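Local coordinates for shikimate dehydrogenase-like protein HI_0607 (Haemophilus influenzae, PDB 1NPY), which catalyses the NADP(+)-dependent oxidation of shikimate to 3-dehydroshikimate in vitro, though so weakly that shikimate may not be its biological substrate, at residues Asp29-Asn34 against Thr251-Ser256; Thr22-Leu27 against Val244-Leu249. All coordinates share one frame; numbering follows the deposited sequence.

Contact 1 (Asp29-Asn34 against Thr251-Ser256)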
loop_
_atom_site.group_PDB
_atom_site.type_symbol
_atom_site.label_atom_id
_atom_site.label_comp_id
_atom_site.label_asym_id
_atom_site.label_seq_id
_atom_site.Cartn_x
_atom_site.Cartn_y
_atom_site.Cartn_z
ATOM N N ASP A 29 1.955 7.423 -22.146
ATOM C CA ASP A 29 1.641 8.353 -23.203
ATOM C C ASP A 29 2.255 9.731 -22.936
ATOM O O ASP A 29 2.898 10.296 -23.830
ATOM C CB ASP A 29 0.131 8.391 -23.390
ATOM C CG ASP A 29 -0.257 9.381 -24.454
ATOM O OD1 ASP A 29 0.091 9.105 -25.619
ATOM O OD2 ASP A 29 -0.843 10.443 -24.176
ATOM N N LYS A 30 2.022 10.277 -21.743
ATOM C CA LYS A 30 2.469 11.619 -21.398
ATOM C C LYS A 30 3.983 11.732 -21.379
ATOM O O LYS A 30 4.509 12.807 -21.695
ATOM C CB LYS A 30 1.878 12.110 -20.071
ATOM C CG LYS A 30 0.355 12.279 -20.088
ATOM C CD LYS A 30 -0.027 13.517 -20.893
ATOM C CE LYS A 30 -1.506 13.834 -20.903
ATOM N NZ LYS A 30 -1.660 15.306 -21.098
ATOM N N LEU A 31 4.682 10.656 -21.018
ATOM C CA LEU A 31 6.140 10.666 -20.914
ATOM C C LEU A 31 6.887 10.168 -22.156
ATOM O O LEU A 31 8.118 10.165 -22.172
ATOM C CB LEU A 31 6.594 9.864 -19.689
ATOM C CG LEU A 31 6.432 10.522 -18.315
ATOM C CD1 LEU A 31 7.038 9.635 -17.235
ATOM C CD2 LEU A 31 7.131 11.859 -18.262
ATOM N N GLY A 32 6.159 9.792 -23.207
ATOM C CA GLY A 32 6.764 9.312 -24.430
ATOM C C GLY A 32 7.497 8.000 -24.270
ATOM O O GLY A 32 8.513 7.771 -24.919
ATOM N N LEU A 33 6.974 7.127 -23.411
ATOM C CA LEU A 33 7.553 5.805 -23.185
ATOM C C LEU A 33 6.900 4.701 -24.001
ATOM O O LEU A 33 5.674 4.616 -24.079
ATOM C CB LEU A 33 7.432 5.417 -21.724
ATOM C CG LEU A 33 8.370 6.109 -20.751
ATOM C CD1 LEU A 33 7.880 6.166 -19.332
ATOM C CD2 LEU A 33 9.738 5.426 -20.765
ATOM N N ASN A 34 7.735 3.882 -24.630
ATOM C CA ASN A 34 7.253 2.782 -25.456
ATOM C C ASN A 34 6.967 1.537 -24.627
ATOM O O ASN A 34 7.722 0.551 -24.642
ATOM C CB ASN A 34 8.292 2.436 -26.531
ATOM C CG ASN A 34 7.730 1.495 -27.584
ATOM O OD1 ASN A 34 6.511 1.383 -27.737
ATOM N ND2 ASN A 34 8.616 0.848 -28.338
ATOM N N THR A 251 10.296 1.811 -15.401
ATOM C CA THR A 251 10.653 2.692 -16.521
ATOM C C THR A 251 11.926 3.521 -16.304
ATOM O O THR A 251 12.406 4.174 -17.230
ATOM C CB THR A 251 9.589 3.737 -16.773
ATOM O OG1 THR A 251 9.505 4.590 -15.618
ATOM C CG2 THR A 251 8.208 3.118 -16.976
ATOM N N HIS A 252 12.353 3.604 -15.056
ATOM C CA HIS A 252 13.436 4.487 -14.611
ATOM C C HIS A 252 13.143 5.977 -14.725
ATOM O O HIS A 252 14.051 6.811 -14.752
ATOM C CB HIS A 252 14.754 4.169 -15.318
ATOM C CG HIS A 252 15.261 2.803 -14.986
ATOM N ND1 HIS A 252 15.572 1.870 -15.948
ATOM C CD2 HIS A 252 15.402 2.187 -13.791
ATOM C CE1 HIS A 252 15.954 0.756 -15.353
ATOM N NE2 HIS A 252 15.855 0.917 -14.046
ATOM N N GLN A 253 11.866 6.329 -14.751
ATOM C CA GLN A 253 11.389 7.706 -14.683
ATOM C C GLN A 253 10.334 7.878 -13.590
ATOM O O GLN A 253 9.345 7.138 -13.543
ATOM C CB GLN A 253 10.781 8.147 -16.013
ATOM C CG GLN A 253 11.816 8.362 -17.115
ATOM C CD GLN A 253 11.239 8.931 -18.404
ATOM O OE1 GLN A 253 10.508 9.928 -18.359
ATOM N NE2 GLN A 253 11.648 8.376 -19.547
ATOM N N ARG A 254 10.531 8.895 -12.768
ATOM C CA ARG A 254 9.548 9.345 -11.786
ATOM C C ARG A 254 8.738 10.444 -12.460
ATOM O O ARG A 254 9.283 11.501 -12.824
ATOM C CB ARG A 254 10.263 9.892 -10.542
ATOM C CG ARG A 254 9.343 10.368 -9.429
ATOM C CD ARG A 254 10.087 10.833 -8.192
ATOM N NE ARG A 254 10.972 9.806 -7.624
ATOM C CZ ARG A 254 11.817 9.953 -6.601
ATOM N NH1 ARG A 254 11.986 11.111 -5.981
ATOM N NH2 ARG A 254 12.558 8.932 -6.184
ATOM N N PRO A 255 7.436 10.255 -12.647
ATOM C CA PRO A 255 6.639 11.338 -13.225
ATOM C C PRO A 255 6.564 12.490 -12.241
ATOM O O PRO A 255 6.644 12.271 -11.031
ATOM C CB PRO A 255 5.261 10.709 -13.462
ATOM C CG PRO A 255 5.487 9.284 -13.304
ATOM C CD PRO A 255 6.617 9.070 -12.342
ATOM N N SER A 256 6.387 13.690 -12.777
ATOM C CA SER A 256 6.181 14.893 -11.984
ATOM C C SER A 256 4.916 14.787 -11.156
ATOM O O SER A 256 3.983 14.072 -11.514
ATOM C CB SER A 256 5.998 16.113 -12.890
ATOM O OG SER A 256 4.769 16.059 -13.609
HETATM O O HOH W 1 9.758 11.570 -20.402
HETATM O O HOH W 2 10.684 8.882 -22.528
#
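A Schellman motif ends helix 19-31, and the leucines on either side of its glycine, Leu31 and Leu33, pack against Thr251, the last residue of helix 235-251, and Gln253 and Pro255 of the loop that follows. Gly32 takes a positive phi of 66°, which turns the chain out of the helix and lets both leucines face the loop.

Gln253 lies across the two leucines. Its CG is anti to the carbonyl carbon (chi1 -72°) and the chain beyond is extended, which carries the amide out to them. The two ends of the amide touch different residues. OE1 sits beside the isobutyl group of Leu31, 3.7 Å from Leu31 CD1. NE2 meets Leu33 from the opposite direction, 3.7 Å from Leu33 CD2. These are van der Waals contacts with methyl groups.

Two waters bridge the amide to the helix end. One water donates to Gln253 OE1 (2.7 Å) and to the carbonyl oxygen of Leu31. The other accepts from Gln253 NE2 (3.2 Å) and donates to the same Leu31 oxygen. A helix-end carbonyl thus receives two water bonds, and both ends of the amide are linked to it.

Away from the amide, the contact is apolar. Leu31 CD1 also reaches Pro255 CG at 4.2 Å. Leu33 crosses Thr251 at about a right angle, with Leu33 CD1 3.9 Å from Thr251 CG2. The methyl of Thr251 faces the leucine while its hydroxyl serves the backbone: OG1 accepts from Gln253 N at 3.1 Å and also bonds to Phe247 O. The arrangement joins a Schellman helix end to an ST turn at the surface of the protein.

Contact 2 (Thr22-Leu27 against Val244-Leu249)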
loop_
_atom_site.group_PDB
_atom_site.type_symbol
_atom_site.label_atom_id
_atom_site.label_comp_id
_atom_site.label_asym_id
_atom_site.label_seq_id
_atom_site.Cartn_x
_atom_site.Cartn_y
_atom_site.Cartn_z
ATOM N N THR A 22 -5.389 1.886 -16.368
ATOM C CA THR A 22 -5.695 3.271 -16.729
ATOM C C THR A 22 -4.546 4.242 -16.442
ATOM O O THR A 22 -4.084 4.993 -17.302
ATOM C CB THR A 22 -6.982 3.687 -15.997
ATOM O OG1 THR A 22 -8.047 2.825 -16.414
ATOM C CG2 THR A 22 -7.436 5.066 -16.430
ATOM N N PHE A 23 -4.028 4.118 -15.228
ATOM C CA PHE A 23 -3.013 5.006 -14.647
ATOM C C PHE A 23 -1.690 4.862 -15.370
ATOM O O PHE A 23 -1.103 5.856 -15.794
ATOM C CB PHE A 23 -2.844 4.624 -13.174
ATOM C CG PHE A 23 -1.902 5.472 -12.383
ATOM C CD1 PHE A 23 -2.329 6.667 -11.831
ATOM C CD2 PHE A 23 -0.606 5.061 -12.116
ATOM C CE1 PHE A 23 -1.455 7.449 -11.056
ATOM C CE2 PHE A 23 0.239 5.824 -11.324
ATOM C CZ PHE A 23 -0.179 7.049 -10.831
ATOM N N HIS A 24 -1.185 3.633 -15.489
ATOM C CA HIS A 24 0.128 3.475 -16.118
ATOM C C HIS A 24 0.143 3.851 -17.611
ATOM O O HIS A 24 1.062 4.512 -18.118
ATOM C CB HIS A 24 0.658 2.049 -15.913
ATOM C CG HIS A 24 1.107 1.748 -14.519
ATOM N ND1 HIS A 24 0.263 1.244 -13.550
ATOM C CD2 HIS A 24 2.340 1.769 -13.965
ATOM C CE1 HIS A 24 0.944 1.062 -12.431
ATOM N NE2 HIS A 24 2.213 1.356 -12.663
ATOM N N ASN A 25 -0.882 3.440 -18.351
ATOM C CA ASN A 25 -0.963 3.759 -19.762
ATOM C C ASN A 25 -1.070 5.261 -20.026
ATOM O O ASN A 25 -0.420 5.787 -20.935
ATOM C CB ASN A 25 -2.084 2.997 -20.480
ATOM C CG ASN A 25 -1.762 1.512 -20.679
ATOM O OD1 ASN A 25 -2.540 0.645 -20.257
ATOM N ND2 ASN A 25 -0.625 1.211 -21.288
ATOM N N TYR A 26 -1.799 5.970 -19.179
ATOM C CA TYR A 26 -1.816 7.425 -19.275
ATOM C C TYR A 26 -0.423 8.035 -19.146
ATOM O O TYR A 26 -0.031 8.900 -19.945
ATOM C CB TYR A 26 -2.740 7.983 -18.207
ATOM C CG TYR A 26 -2.915 9.488 -18.231
ATOM C CD1 TYR A 26 -3.854 10.104 -19.050
ATOM C CD2 TYR A 26 -2.136 10.288 -17.411
ATOM C CE1 TYR A 26 -4.017 11.501 -19.055
ATOM C CE2 TYR A 26 -2.292 11.674 -17.405
ATOM C CZ TYR A 26 -3.230 12.265 -18.222
ATOM O OH TYR A 26 -3.370 13.647 -18.191
ATOM N N LEU A 27 0.301 7.587 -18.127
ATOM C CA LEU A 27 1.655 8.105 -17.922
ATOM C C LEU A 27 2.611 7.697 -19.030
ATOM O O LEU A 27 3.459 8.515 -19.400
ATOM C CB LEU A 27 2.188 7.696 -16.551
ATOM C CG LEU A 27 1.477 8.340 -15.359
ATOM C CD1 LEU A 27 1.762 7.649 -14.042
ATOM C CD2 LEU A 27 1.786 9.833 -15.311
ATOM N N VAL A 244 3.107 4.798 -8.336
ATOM C CA VAL A 244 4.235 5.626 -8.789
ATOM C C VAL A 244 5.570 4.920 -8.583
ATOM O O VAL A 244 6.434 4.976 -9.450
ATOM C CB VAL A 244 4.188 7.015 -8.128
ATOM C CG1 VAL A 244 5.479 7.773 -8.390
ATOM C CG2 VAL A 244 3.003 7.793 -8.695
ATOM N N GLU A 245 5.768 4.303 -7.424
ATOM C CA GLU A 245 7.028 3.634 -7.122
ATOM C C GLU A 245 7.236 2.445 -8.077
ATOM O O GLU A 245 8.352 2.186 -8.543
ATOM C CB GLU A 245 7.120 3.196 -5.656
ATOM C CG GLU A 245 7.108 4.378 -4.681
ATOM C CD GLU A 245 8.432 5.101 -4.581
ATOM O OE1 GLU A 245 9.462 4.415 -4.725
ATOM O OE2 GLU A 245 8.444 6.332 -4.326
ATOM N N GLN A 246 6.170 1.710 -8.369
ATOM C CA GLN A 246 6.232 0.669 -9.395
ATOM C C GLN A 246 6.611 1.262 -10.745
ATOM O O GLN A 246 7.490 0.751 -11.440
ATOM C CB GLN A 246 4.922 -0.102 -9.522
ATOM C CG GLN A 246 4.579 -0.862 -8.268
ATOM C CD GLN A 246 3.201 -1.471 -8.295
ATOM O OE1 GLN A 246 2.279 -0.881 -8.867
ATOM N NE2 GLN A 246 3.045 -2.642 -7.678
ATOM N N PHE A 247 5.958 2.362 -11.105
ATOM C CA PHE A 247 6.201 2.963 -12.411
ATOM C C PHE A 247 7.672 3.323 -12.568
ATOM O O PHE A 247 8.305 3.059 -13.613
ATOM C CB PHE A 247 5.315 4.189 -12.570
ATOM C CG PHE A 247 5.412 4.828 -13.910
ATOM C CD1 PHE A 247 4.428 4.597 -14.862
ATOM C CD2 PHE A 247 6.446 5.705 -14.225
ATOM C CE1 PHE A 247 4.487 5.171 -16.104
ATOM C CE2 PHE A 247 6.502 6.278 -15.499
ATOM C CZ PHE A 247 5.518 6.053 -16.413
ATOM N N GLU A 248 8.228 3.887 -11.498
ATOM C CA GLU A 248 9.625 4.311 -11.495
ATOM C C GLU A 248 10.560 3.097 -11.548
ATOM O O GLU A 248 11.572 3.101 -12.243
ATOM C CB GLU A 248 9.955 5.185 -10.283
ATOM C CG GLU A 248 11.347 5.800 -10.365
ATOM C CD GLU A 248 11.648 6.679 -9.162
ATOM O OE1 GLU A 248 12.825 7.008 -8.875
ATOM O OE2 GLU A 248 10.666 7.064 -8.496
ATOM N N LEU A 249 10.207 2.023 -10.862
ATOM C CA LEU A 249 11.005 0.808 -10.949
ATOM C C LEU A 249 11.034 0.253 -12.377
ATOM O O LEU A 249 12.058 -0.223 -12.863
ATOM C CB LEU A 249 10.491 -0.227 -9.965
ATOM C CG LEU A 249 10.901 0.020 -8.519
ATOM C CD1 LEU A 249 10.060 -0.798 -7.555
ATOM C CD2 LEU A 249 12.373 -0.255 -8.257
#
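Phe247 projects from helix 244-249 between His24 and Leu27, one turn apart on helix 22-27. Its CG is anti to the backbone N (chi1 -176°), which sends the ring across to the other helix. Leu27 CD1 lies over one face of this ring. Leu27 CB makes the tightest approach, 3.4 Å from Phe247 CE1.

The His24 and Phe247 rings meet rim to rim. Their planes are 23° apart and their centroids 6.0 Å. His24 CD2 comes to the edge of the phenyl ring, 3.6 Å from Phe247 CD1. His24 ND1 bonds to Gly20 O one turn back, which fixes the rotation of the ring.

Val244 CG2 lies in the plane of the Phe23 ring at its edge, 3.9 Å from Phe23 CZ. Leu27 CD1 lies 3.6 Å above one face of the Phe23 ring, toward its rim, so this methyl is shared by both phenylalanines.

The axes of the two segments come within 11.1 Å and cross at -47°; rings and aliphatic side chains pack between them. The Gln246 side chain is about 7 Å from that of Asp103, inferred to bind substrate, and about 8 Å from that of Lys67, the inferred proton donor/acceptor. Tyr37 of strand 35-40 stacks on His24, and Ala263 of helix 257-268 touches Phe23. Gln246 NE2 bonds to Thr89 OG1 in strand 89-93, tying helix 235-251 to the sheet.

From the N terminus, helix 19-31 supplies the first segments of both contacts, residues 22-27 and then 29-34. The chain then runs through the rest of the substrate-binding part and the parallel six-stranded sheet of the domain that probably binds NADP. It returns in helix 235-251 to close contact 2, and at the helix end and in the following loop to close contact 1. Each closure spans about 217 residues. The segments alternate, so the two closures cross. Phe247 joins them: its ring also touches Leu31 and Leu33. A salt bridge from Arg254 NE to Glu248 OE2 (2.9 Å) adds a second tie. Together the contacts pack the C-terminal helices onto the N-terminal domain.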